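Local coordinates for RagB/SusD family nutrient uptake outer membrane protein (Bacteroides thetaiotaomicron, PDB 7KV2), which probably binds beta-glucans at the bacterial surface as a SusD-family outer-membrane protein serving glycan uptake, at residues 81-86 with 96-101; 77-82 with 465-470; 461-466 with 474-479; 68-73 with 159-164. All blocks are in the same frame, centred on the assembly; numbering follows the deposited sequence.

In the fold
The four contacts gather round helix 463-469 and the loop that follows helix 70-75. Interactions 2 and 3 are nearly coincident, with centres about 3 Å apart; both use that helix, and a salt bridge from Asp79 OD2 to Arg463 NH2 (2.9 Å) ties them together. Interaction 1, its centre about 13 Å from that of interaction 2, continues along the same loop and shares Leu81 and Trp82 with it. Interaction 4 reaches the group through Trp465, whose CZ2 lies 3.8 Å from Phe161 CZ. Of the four, interaction 2 alone joins the N-terminal part of the chain directly to the C-terminal part; the others are linked to it by packing and by the salt bridge.

Interaction 1: residues 81-86 with 96-101; sequences LWVGGD and LMMNFE
Met98, on the last turn of helix 92-98 and within the Schellman motif that closes it, lays its side chain against Trp82 and Val83 of the preceding loop. Its CG stands anti to the backbone N (chi1 171°), which sends the chain out from the helix toward the loop, and a bend at chi2 (-90°) carries the methyl on to the indole. Met98 CE meets the rim of the six-membered ring near the ring plane, 3.7 Å from Trp82 CE3, so this is an edge contact and not a methyl resting on a face. Nearer the backbone, Val83 CG2 sits 3.6 Å from Met98 CB and about as close to CG. A branched valine fills this space compactly, while the unbranched, flexible methionine can serve both neighbours at once. No hydrogen bond crosses the contact, as suits three buried apolar groups. The indole has further company: Arg325 makes a cation-pi contact with it and Tyr484 meets it edge-to-face.

Beyond Met98 the helix stops. Asn99 ND2 bonds to Glu101 OE2 at 2.8 Å, bracing the turn. The 6→1 bond from Glu101 N to Leu96 O (3.0 Å) encloses a 5→2 bond from Phe100 N to Met97 O (3.2 Å), and with Phe100 as a C-prime residue of positive phi (54°) this is the signature of a Schellman motif.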
# COMPACT_ATOMS: atom_id res chain seq x y z
N LEU A 81 -5.64 -13.22 -2.01
CA LEU A 81 -4.43 -13.77 -2.67
C LEU A 81 -3.98 -14.99 -1.91
O LEU A 81 -4.27 -15.08 -0.66
CB LEU A 81 -3.30 -12.72 -2.64
CG LEU A 81 -3.64 -11.32 -3.12
CD1 LEU A 81 -2.42 -10.42 -2.96
CD2 LEU A 81 -4.07 -11.34 -4.59
N TRP A 82 -3.19 -15.82 -2.55
CA TRP A 82 -2.34 -16.80 -1.84
C TRP A 82 -0.94 -16.20 -1.65
O TRP A 82 -0.73 -14.96 -1.88
CB TRP A 82 -2.34 -18.14 -2.60
CG TRP A 82 -3.69 -18.78 -2.68
CD1 TRP A 82 -4.32 -19.16 -3.84
CD2 TRP A 82 -4.57 -19.16 -1.61
NE1 TRP A 82 -5.53 -19.73 -3.56
CE2 TRP A 82 -5.69 -19.78 -2.19
CE3 TRP A 82 -4.48 -19.12 -0.20
CZ2 TRP A 82 -6.76 -20.27 -1.43
CZ3 TRP A 82 -5.52 -19.65 0.56
CH2 TRP A 82 -6.67 -20.17 -0.06
N VAL A 83 0.02 -17.00 -1.18
CA VAL A 83 1.39 -16.51 -0.89
C VAL A 83 2.32 -16.96 -2.01
O VAL A 83 3.09 -16.12 -2.51
CB VAL A 83 1.85 -16.95 0.51
CG1 VAL A 83 3.25 -16.44 0.78
CG2 VAL A 83 0.88 -16.48 1.59
N GLY A 84 2.24 -18.22 -2.41
CA GLY A 84 2.97 -18.76 -3.56
C GLY A 84 4.45 -18.99 -3.28
O GLY A 84 4.82 -19.25 -2.13
N GLY A 85 5.28 -18.84 -4.32
CA GLY A 85 6.70 -19.22 -4.30
C GLY A 85 6.87 -20.71 -4.49
O GLY A 85 5.87 -21.40 -4.87
N ASP A 86 8.08 -21.21 -4.31
CA ASP A 86 8.40 -22.63 -4.54
C ASP A 86 7.56 -23.49 -3.59
O ASP A 86 7.18 -24.57 -4.00
CB ASP A 86 9.89 -22.92 -4.32
CG ASP A 86 10.34 -24.24 -4.90
OD1 ASP A 86 9.97 -24.51 -6.06
OD2 ASP A 86 11.09 -24.97 -4.19
N LEU A 96 4.05 -17.74 7.18
CA LEU A 96 3.69 -17.73 8.61
C LEU A 96 2.70 -16.60 8.92
O LEU A 96 1.66 -16.87 9.58
CB LEU A 96 4.95 -17.64 9.46
CG LEU A 96 5.96 -18.77 9.31
CD1 LEU A 96 7.13 -18.50 10.26
CD2 LEU A 96 5.36 -20.12 9.60
N MET A 97 2.94 -15.37 8.46
CA MET A 97 2.01 -14.26 8.71
C MET A 97 0.62 -14.60 8.16
O MET A 97 -0.39 -14.24 8.78
CB MET A 97 2.50 -13.01 7.98
CG MET A 97 3.74 -12.42 8.58
SD MET A 97 4.56 -11.26 7.41
CE MET A 97 3.28 -10.01 7.25
N MET A 98 0.57 -15.19 6.97
CA MET A 98 -0.70 -15.49 6.28
C MET A 98 -1.53 -16.45 7.15
O MET A 98 -2.75 -16.29 7.21
CB MET A 98 -0.42 -16.08 4.90
CG MET A 98 -1.65 -16.61 4.21
SD MET A 98 -1.97 -18.36 4.56
CE MET A 98 -2.96 -18.88 3.17
N ASN A 99 -0.87 -17.42 7.78
CA ASN A 99 -1.53 -18.45 8.61
C ASN A 99 -1.54 -18.06 10.10
O ASN A 99 -1.78 -18.95 10.93
CB ASN A 99 -0.87 -19.81 8.34
CG ASN A 99 -1.73 -20.96 8.79
OD1 ASN A 99 -2.95 -20.86 8.74
ND2 ASN A 99 -1.09 -22.03 9.24
N PHE A 100 -1.33 -16.79 10.42
CA PHE A 100 -1.42 -16.21 11.80
C PHE A 100 -0.52 -17.01 12.77
O PHE A 100 -0.94 -17.19 13.93
CB PHE A 100 -2.89 -16.18 12.26
CG PHE A 100 -3.81 -15.61 11.22
CD1 PHE A 100 -3.50 -14.41 10.59
CD2 PHE A 100 -4.96 -16.28 10.83
CE1 PHE A 100 -4.31 -13.90 9.59
CE2 PHE A 100 -5.78 -15.77 9.83
CZ PHE A 100 -5.45 -14.58 9.20
N GLU A 101 0.66 -17.42 12.33
CA GLU A 101 1.66 -18.20 13.13
C GLU A 101 3.06 -17.58 12.97
O GLU A 101 4.07 -18.32 13.00
CB GLU A 101 1.54 -19.67 12.72
CG GLU A 101 1.92 -19.99 11.29
CD GLU A 101 2.00 -21.48 10.98
OE1 GLU A 101 2.49 -22.22 11.86
OE2 GLU A 101 1.61 -21.89 9.87

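Interaction 2: residues 77-82 with 465-470; sequences MADDLW and WDLIRT
Leu467 reaches from helix 463-469 to the loop residues Ala78 and Asp79 with a single methyl, CD1. Its CG lies anti to the carbonyl carbon (chi1 -76°), and CD1 ends 4.4 Å from Ala78 CB and 4.0 Å from Asp79 OD1. The small alanine lets the leucine approach the loop. Asp79 holds CG between its backbone N and carbonyl carbon (chi1 56°), which turns the carboxylate toward the helix so that OD1 meets the leucine methyl, the two side chains meeting at an oblique angle.

On the helix itself, well away from Leu467 CD1, Arg469 folds back onto Asp466 side-on, its two nitrogens approaching one oxygen from the same face. NE meets Asp466 OD1 at 2.9 Å on the anti side, and NH2 adds a longer, more bent bond of 3.2 Å. The other carboxylate oxygen, OD2, pairs with Arg453, while Arg469 NH1 goes to Glu414. Thr470 OG1 adds a bond of 2.7 Å to Asp466 O, which Thr470 N reaches from the opposite face of the carbonyl.

No hydrogen bond or salt bridge crosses the contact: a methyl meets a methyl and a carboxylate oxygen. Leu467 offers Asp79 no hydrogen bond, and the aspartate's charge is met instead by Arg463, which takes OD2 in a salt bridge.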
# COMPACT_ATOMS: atom_id res chain seq x y z
N MET A 77 -2.39 -11.54 4.45
CA MET A 77 -3.10 -11.90 5.71
C MET A 77 -4.62 -11.82 5.56
O MET A 77 -5.39 -12.18 6.53
CB MET A 77 -2.61 -11.05 6.89
CG MET A 77 -1.12 -11.20 7.08
SD MET A 77 -0.53 -10.51 8.68
CE MET A 77 -0.36 -8.78 8.25
N ALA A 78 -5.10 -11.44 4.36
CA ALA A 78 -6.56 -11.33 4.14
C ALA A 78 -7.06 -12.55 3.35
O ALA A 78 -6.55 -13.68 3.54
CB ALA A 78 -6.87 -10.01 3.47
N ASP A 79 -8.00 -12.34 2.41
CA ASP A 79 -8.82 -13.42 1.82
C ASP A 79 -8.82 -13.32 0.28
O ASP A 79 -9.76 -13.87 -0.34
CB ASP A 79 -10.24 -13.39 2.40
CG ASP A 79 -10.97 -12.07 2.25
OD1 ASP A 79 -10.30 -11.02 2.20
OD2 ASP A 79 -12.23 -12.08 2.29
N ASP A 80 -7.81 -12.68 -0.33
CA ASP A 80 -7.91 -12.36 -1.79
C ASP A 80 -6.81 -13.04 -2.61
O ASP A 80 -7.07 -13.39 -3.79
CB ASP A 80 -7.83 -10.85 -2.02
CG ASP A 80 -9.04 -10.10 -1.53
OD1 ASP A 80 -10.12 -10.72 -1.45
OD2 ASP A 80 -8.88 -8.94 -1.17
N LEU A 81 -5.64 -13.22 -2.01
CA LEU A 81 -4.43 -13.77 -2.67
C LEU A 81 -3.98 -14.99 -1.91
O LEU A 81 -4.27 -15.08 -0.66
CB LEU A 81 -3.30 -12.72 -2.64
CG LEU A 81 -3.64 -11.32 -3.12
CD1 LEU A 81 -2.42 -10.42 -2.96
CD2 LEU A 81 -4.07 -11.34 -4.59
N TRP A 82 -3.19 -15.82 -2.55
CA TRP A 82 -2.34 -16.80 -1.84
C TRP A 82 -0.94 -16.20 -1.65
O TRP A 82 -0.73 -14.96 -1.88
CB TRP A 82 -2.34 -18.14 -2.60
CG TRP A 82 -3.69 -18.78 -2.68
CD1 TRP A 82 -4.32 -19.16 -3.84
CD2 TRP A 82 -4.57 -19.16 -1.61
NE1 TRP A 82 -5.53 -19.73 -3.56
CE2 TRP A 82 -5.69 -19.78 -2.19
CE3 TRP A 82 -4.48 -19.12 -0.20
CZ2 TRP A 82 -6.76 -20.27 -1.43
CZ3 TRP A 82 -5.52 -19.65 0.56
CH2 TRP A 82 -6.67 -20.17 -0.06
N TRP A 465 -6.72 -4.52 6.86
CA TRP A 465 -7.05 -3.43 7.82
C TRP A 465 -8.57 -3.21 7.87
O TRP A 465 -9.10 -2.98 8.99
CB TRP A 465 -6.27 -2.15 7.51
CG TRP A 465 -4.82 -2.43 7.28
CD1 TRP A 465 -4.14 -2.22 6.10
CD2 TRP A 465 -3.92 -3.16 8.12
NE1 TRP A 465 -2.87 -2.71 6.18
CE2 TRP A 465 -2.69 -3.25 7.43
CE3 TRP A 465 -3.99 -3.64 9.44
CZ2 TRP A 465 -1.58 -3.86 7.98
CZ3 TRP A 465 -2.88 -4.25 9.98
CH2 TRP A 465 -1.70 -4.36 9.26
N ASP A 466 -9.28 -3.27 6.73
CA ASP A 466 -10.76 -3.10 6.71
C ASP A 466 -11.43 -4.23 7.54
O ASP A 466 -12.37 -3.94 8.31
CB ASP A 466 -11.31 -3.00 5.28
CG ASP A 466 -10.90 -1.72 4.56
OD1 ASP A 466 -10.57 -0.71 5.26
OD2 ASP A 466 -10.88 -1.74 3.30
N LEU A 467 -10.99 -5.48 7.39
CA LEU A 467 -11.56 -6.62 8.15
C LEU A 467 -11.36 -6.40 9.64
O LEU A 467 -12.33 -6.61 10.41
CB LEU A 467 -10.89 -7.94 7.73
CG LEU A 467 -11.36 -8.47 6.39
CD1 LEU A 467 -10.49 -9.60 5.92
CD2 LEU A 467 -12.86 -8.82 6.42
N ILE A 468 -10.17 -5.98 10.03
CA ILE A 468 -9.84 -5.87 11.47
C ILE A 468 -10.69 -4.72 12.04
O ILE A 468 -11.35 -4.96 13.05
CB ILE A 468 -8.34 -5.67 11.73
CG1 ILE A 468 -7.54 -6.93 11.39
CG2 ILE A 468 -8.12 -5.23 13.17
CD1 ILE A 468 -6.05 -6.77 11.46
N ARG A 469 -10.69 -3.53 11.41
CA ARG A 469 -11.29 -2.30 12.00
C ARG A 469 -12.82 -2.41 12.07
O ARG A 469 -13.41 -1.68 12.91
CB ARG A 469 -10.89 -1.04 11.25
CG ARG A 469 -11.55 -0.86 9.89
CD ARG A 469 -10.89 0.27 9.11
NE ARG A 469 -11.47 0.38 7.79
CZ ARG A 469 -12.71 0.83 7.52
NH1 ARG A 469 -13.50 1.28 8.49
NH2 ARG A 469 -13.17 0.87 6.28
N THR A 470 -13.44 -3.24 11.22
CA THR A 470 -14.92 -3.40 11.16
C THR A 470 -15.38 -4.60 11.99
O THR A 470 -16.59 -4.86 12.00
CB THR A 470 -15.40 -3.56 9.70
OG1 THR A 470 -14.81 -4.74 9.16
CG2 THR A 470 -15.06 -2.35 8.88

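Interaction 3: residues 461-466 with 474-479; sequences GKRYWD and ASVLVP
Tyr464 and Leu477 form the close half of this contact, and Arg463 with Val476 the looser half. Leu477 CD1 comes up to the edge of the phenol ring, near the ring plane, 3.8 Å from Tyr464 CE1 and 4.0 Å from Tyr464 CD1; the two side chains cross at about a right angle. The tyrosine's CG lies anti to the backbone N (chi1 -173°), a torsion that brings the ring's edge to Leu477. Both residues are buried, and the choice of tyrosine makes sense: the ring gives leucine an apolar rim, while OH is hydrogen-bonded to Trp489 NE1. The backbone of Leu477 is bonded to Trp489 as well, so the tryptophan anchors both partners.

The looser side is the one with Val476, which is partly exposed, while Arg463 stays buried. Arg463 NH2 and Val476 CG1 approach from opposite directions and come to 4.0 Å, the methyl standing oblique to the guanidinium. The arginine is not there for the valine: NH2 makes its salt bridge with Asp79, and a bend at chi2 (61°) helps bring the group to it. Beside Val476, Ser475 and Val478 lie at the surface.

At the end of helix 473-476 the chain turns sharply, with a weak bond of 3.1 Å from Val478 N to Val476 O. Leu477 is the centre of this inverse gamma turn, which follows two consecutive helices, 463-469 and 473-476, joined by a short link and packed through side chains.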
# COMPACT_ATOMS: atom_id res chain seq x y z
N GLY A 461 -3.36 -3.31 -0.42
CA GLY A 461 -3.02 -3.20 1.03
C GLY A 461 -4.13 -2.57 1.87
O GLY A 461 -3.80 -1.85 2.87
N LYS A 462 -5.40 -2.81 1.54
CA LYS A 462 -6.57 -2.22 2.27
C LYS A 462 -7.35 -3.29 3.04
O LYS A 462 -7.76 -3.03 4.19
CB LYS A 462 -7.53 -1.54 1.30
CG LYS A 462 -6.86 -0.57 0.34
CD LYS A 462 -6.26 0.64 1.02
CE LYS A 462 -5.47 1.51 0.04
NZ LYS A 462 -5.02 2.80 0.59
N ARG A 463 -7.54 -4.48 2.46
CA ARG A 463 -8.57 -5.46 2.90
C ARG A 463 -8.29 -5.93 4.35
O ARG A 463 -9.27 -6.05 5.14
CB ARG A 463 -8.59 -6.62 1.90
CG ARG A 463 -9.51 -7.78 2.29
CD ARG A 463 -10.98 -7.36 2.39
NE ARG A 463 -11.80 -8.56 2.51
CZ ARG A 463 -13.09 -8.58 2.85
NH1 ARG A 463 -13.73 -7.47 3.14
NH2 ARG A 463 -13.72 -9.73 2.90
N TYR A 464 -7.05 -6.25 4.67
CA TYR A 464 -6.73 -6.81 6.00
C TYR A 464 -7.13 -5.77 7.05
O TYR A 464 -7.87 -6.16 7.99
CB TYR A 464 -5.26 -7.16 6.12
CG TYR A 464 -4.88 -7.89 7.40
CD1 TYR A 464 -5.58 -9.02 7.82
CD2 TYR A 464 -3.85 -7.42 8.19
CE1 TYR A 464 -5.18 -9.72 8.95
CE2 TYR A 464 -3.46 -8.10 9.35
CZ TYR A 464 -4.13 -9.25 9.72
OH TYR A 464 -3.75 -9.95 10.84
N TRP A 465 -6.72 -4.52 6.86
CA TRP A 465 -7.05 -3.43 7.82
C TRP A 465 -8.57 -3.21 7.87
O TRP A 465 -9.10 -2.98 8.99
CB TRP A 465 -6.27 -2.15 7.51
CG TRP A 465 -4.82 -2.43 7.28
CD1 TRP A 465 -4.14 -2.22 6.10
CD2 TRP A 465 -3.92 -3.16 8.12
NE1 TRP A 465 -2.87 -2.71 6.18
CE2 TRP A 465 -2.69 -3.25 7.43
CE3 TRP A 465 -3.99 -3.64 9.44
CZ2 TRP A 465 -1.58 -3.86 7.98
CZ3 TRP A 465 -2.88 -4.25 9.98
CH2 TRP A 465 -1.70 -4.36 9.26
N ASP A 466 -9.28 -3.27 6.73
CA ASP A 466 -10.76 -3.10 6.71
C ASP A 466 -11.43 -4.23 7.54
O ASP A 466 -12.37 -3.94 8.31
CB ASP A 466 -11.31 -3.00 5.28
CG ASP A 466 -10.90 -1.72 4.56
OD1 ASP A 466 -10.57 -0.71 5.26
OD2 ASP A 466 -10.88 -1.74 3.30
N ALA A 474 -12.29 -12.02 12.47
CA ALA A 474 -12.54 -13.31 13.17
C ALA A 474 -13.49 -14.20 12.37
O ALA A 474 -13.28 -15.41 12.35
CB ALA A 474 -13.12 -13.11 14.56
N SER A 475 -14.54 -13.66 11.77
CA SER A 475 -15.51 -14.51 11.05
C SER A 475 -15.08 -14.78 9.59
O SER A 475 -15.49 -15.82 9.04
CB SER A 475 -16.88 -13.95 11.18
OG SER A 475 -16.94 -12.67 10.60
N VAL A 476 -14.26 -13.91 8.97
CA VAL A 476 -13.90 -14.06 7.53
C VAL A 476 -12.62 -14.89 7.38
O VAL A 476 -12.59 -15.79 6.51
CB VAL A 476 -13.78 -12.69 6.85
CG1 VAL A 476 -13.23 -12.79 5.45
CG2 VAL A 476 -15.13 -11.99 6.86
N LEU A 477 -11.63 -14.65 8.22
CA LEU A 477 -10.28 -15.25 8.06
C LEU A 477 -10.19 -16.57 8.85
O LEU A 477 -9.43 -16.63 9.85
CB LEU A 477 -9.24 -14.21 8.48
CG LEU A 477 -9.35 -12.85 7.76
CD1 LEU A 477 -8.30 -11.87 8.31
CD2 LEU A 477 -9.15 -13.02 6.25
N VAL A 478 -10.81 -17.61 8.30
CA VAL A 478 -10.96 -18.97 8.92
C VAL A 478 -10.28 -19.99 8.02
O VAL A 478 -9.93 -19.68 6.87
CB VAL A 478 -12.45 -19.30 9.16
CG1 VAL A 478 -13.07 -18.32 10.12
CG2 VAL A 478 -13.26 -19.39 7.88
N PRO A 479 -10.05 -21.24 8.51
CA PRO A 479 -9.40 -22.26 7.69
C PRO A 479 -10.13 -22.47 6.36
O PRO A 479 -11.37 -22.43 6.32
CB PRO A 479 -9.38 -23.49 8.61
CG PRO A 479 -9.33 -22.86 10.00
CD PRO A 479 -10.30 -21.71 9.89

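Interaction 4: residues 68-73 with 159-164; sequences NPVNLM and WKFWGN
Val70 and Met73, one turn apart at the start of helix 70-75, both meet the ring of Phe161, near the end of helix 137-162. Val70 comes first: its CG2, anti to the backbone N, stands 4.2 Å from Phe161 CE2, the two side chains crossing at about a right angle. Its carbonyl oxygen is also near, Val70 O lying 3.9 Å from Phe161 CZ at the ring edge. A beta-branched residue suits this place, giving a compact apolar face so close to the backbone.

Asn71 and Leu72 point away from Phe161, the first bonding through ND2 to Gly459 O and the second packing on helix 299-303. Helix 70-75 is thus packed between helix 137-162 and helix 299-303, in a SusD-family protein with much helix and little strand, whose families belong to the TPR clan; helix 137-162 is the longest helix of the chain.

Met73 then closes the turn, its N bonding to Pro69 O at 2.9 Å. Met73 CB touches Phe161 CZ at 3.7 Å, and Met73 O lies in the ring plane, 3.7 Å from Phe161 CE1, so the ring offers its C-H edge to the carbonyl. Beyond CB the methionine bends (chi2 -53°) and leads away toward Trp94. At Phe161 an alanine, having no ring, would probably leave a gap between the two helices and Trp465 without its edge-to-face partner. A bound 1,2-ethanediol, probably from the crystallisation liquor, lies about 4 Å from the Phe161 side chain.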
# COMPACT_ATOMS: atom_id res chain seq x y z
N ASN A 68 9.76 -6.96 1.22
CA ASN A 68 8.60 -6.68 2.11
C ASN A 68 7.69 -5.63 1.44
O ASN A 68 7.33 -4.63 2.06
CB ASN A 68 9.03 -6.16 3.49
CG ASN A 68 9.80 -7.10 4.42
OD1 ASN A 68 10.17 -6.62 5.50
ND2 ASN A 68 10.05 -8.35 4.05
N PRO A 69 7.23 -5.84 0.18
CA PRO A 69 6.35 -4.87 -0.47
C PRO A 69 5.13 -4.61 0.42
O PRO A 69 4.40 -5.55 0.83
CB PRO A 69 6.00 -5.54 -1.82
CG PRO A 69 6.24 -6.98 -1.59
CD PRO A 69 7.39 -7.06 -0.61
N VAL A 70 4.90 -3.34 0.74
CA VAL A 70 4.06 -2.96 1.90
C VAL A 70 2.60 -3.36 1.67
O VAL A 70 1.93 -3.76 2.58
CB VAL A 70 4.27 -1.49 2.28
CG1 VAL A 70 3.84 -0.52 1.18
CG2 VAL A 70 3.52 -1.18 3.57
N ASN A 71 2.09 -3.23 0.45
CA ASN A 71 0.74 -3.69 0.10
C ASN A 71 0.62 -5.20 0.34
O ASN A 71 -0.39 -5.59 0.89
CB ASN A 71 0.35 -3.29 -1.34
CG ASN A 71 1.33 -3.69 -2.43
OD1 ASN A 71 2.54 -3.66 -2.24
ND2 ASN A 71 0.81 -4.15 -3.59
N LEU A 72 1.52 -6.01 -0.19
CA LEU A 72 1.35 -7.48 -0.15
C LEU A 72 1.51 -7.93 1.30
O LEU A 72 0.89 -8.96 1.65
CB LEU A 72 2.38 -8.22 -1.00
CG LEU A 72 2.42 -7.96 -2.51
CD1 LEU A 72 3.37 -8.93 -3.20
CD2 LEU A 72 1.05 -8.07 -3.07
N MET A 73 2.34 -7.23 2.08
CA MET A 73 2.57 -7.68 3.48
C MET A 73 1.23 -7.73 4.25
O MET A 73 1.08 -8.65 5.12
CB MET A 73 3.62 -6.85 4.22
CG MET A 73 5.04 -6.98 3.69
SD MET A 73 5.69 -8.66 3.54
CE MET A 73 5.11 -9.13 1.91
N TRP A 159 2.87 1.17 13.15
CA TRP A 159 1.64 1.22 13.99
C TRP A 159 0.69 0.10 13.55
O TRP A 159 0.20 -0.71 14.41
CB TRP A 159 1.01 2.59 13.91
CG TRP A 159 -0.28 2.77 14.67
CD1 TRP A 159 -0.45 2.68 16.03
CD2 TRP A 159 -1.56 3.10 14.12
NE1 TRP A 159 -1.75 2.93 16.35
CE2 TRP A 159 -2.47 3.16 15.20
CE3 TRP A 159 -2.05 3.31 12.82
CZ2 TRP A 159 -3.81 3.47 15.02
CZ3 TRP A 159 -3.38 3.61 12.64
CH2 TRP A 159 -4.25 3.72 13.73
N LYS A 160 0.42 0.01 12.25
CA LYS A 160 -0.53 -1.00 11.74
C LYS A 160 0.04 -2.40 11.95
O LYS A 160 -0.73 -3.25 12.40
CB LYS A 160 -0.91 -0.74 10.27
CG LYS A 160 -1.96 0.34 10.16
CD LYS A 160 -2.67 0.34 8.83
CE LYS A 160 -3.98 1.07 8.91
NZ LYS A 160 -4.69 0.98 7.62
N PHE A 161 1.27 -2.69 11.54
CA PHE A 161 1.77 -4.08 11.50
C PHE A 161 2.15 -4.53 12.92
O PHE A 161 1.93 -5.70 13.19
CB PHE A 161 2.94 -4.27 10.55
CG PHE A 161 2.52 -4.34 9.09
CD1 PHE A 161 2.09 -5.53 8.52
CD2 PHE A 161 2.58 -3.21 8.28
CE1 PHE A 161 1.68 -5.59 7.19
CE2 PHE A 161 2.20 -3.27 6.93
CZ PHE A 161 1.77 -4.46 6.39
N TRP A 162 2.69 -3.65 13.76
CA TRP A 162 3.24 -4.09 15.08
C TRP A 162 2.58 -3.39 16.28
O TRP A 162 2.63 -3.99 17.38
CB TRP A 162 4.75 -3.91 15.11
CG TRP A 162 5.52 -4.90 14.30
CD1 TRP A 162 5.85 -6.16 14.66
CD2 TRP A 162 6.08 -4.68 13.00
NE1 TRP A 162 6.59 -6.75 13.68
CE2 TRP A 162 6.75 -5.86 12.65
CE3 TRP A 162 6.06 -3.61 12.08
CZ2 TRP A 162 7.46 -6.00 11.45
CZ3 TRP A 162 6.78 -3.73 10.92
CH2 TRP A 162 7.42 -4.92 10.58
N GLY A 163 2.03 -2.18 16.11
CA GLY A 163 1.16 -1.50 17.09
C GLY A 163 1.94 -0.80 18.21
O GLY A 163 1.94 0.45 18.25
N ASN A 164 2.52 -1.58 19.12
CA ASN A 164 3.20 -1.09 20.37
C ASN A 164 4.70 -0.98 20.12
O ASN A 164 5.40 -1.99 20.33
CB ASN A 164 2.90 -2.03 21.55
CG ASN A 164 1.44 -2.35 21.73
OD1 ASN A 164 0.63 -1.51 22.08
ND2 ASN A 164 1.08 -3.59 21.47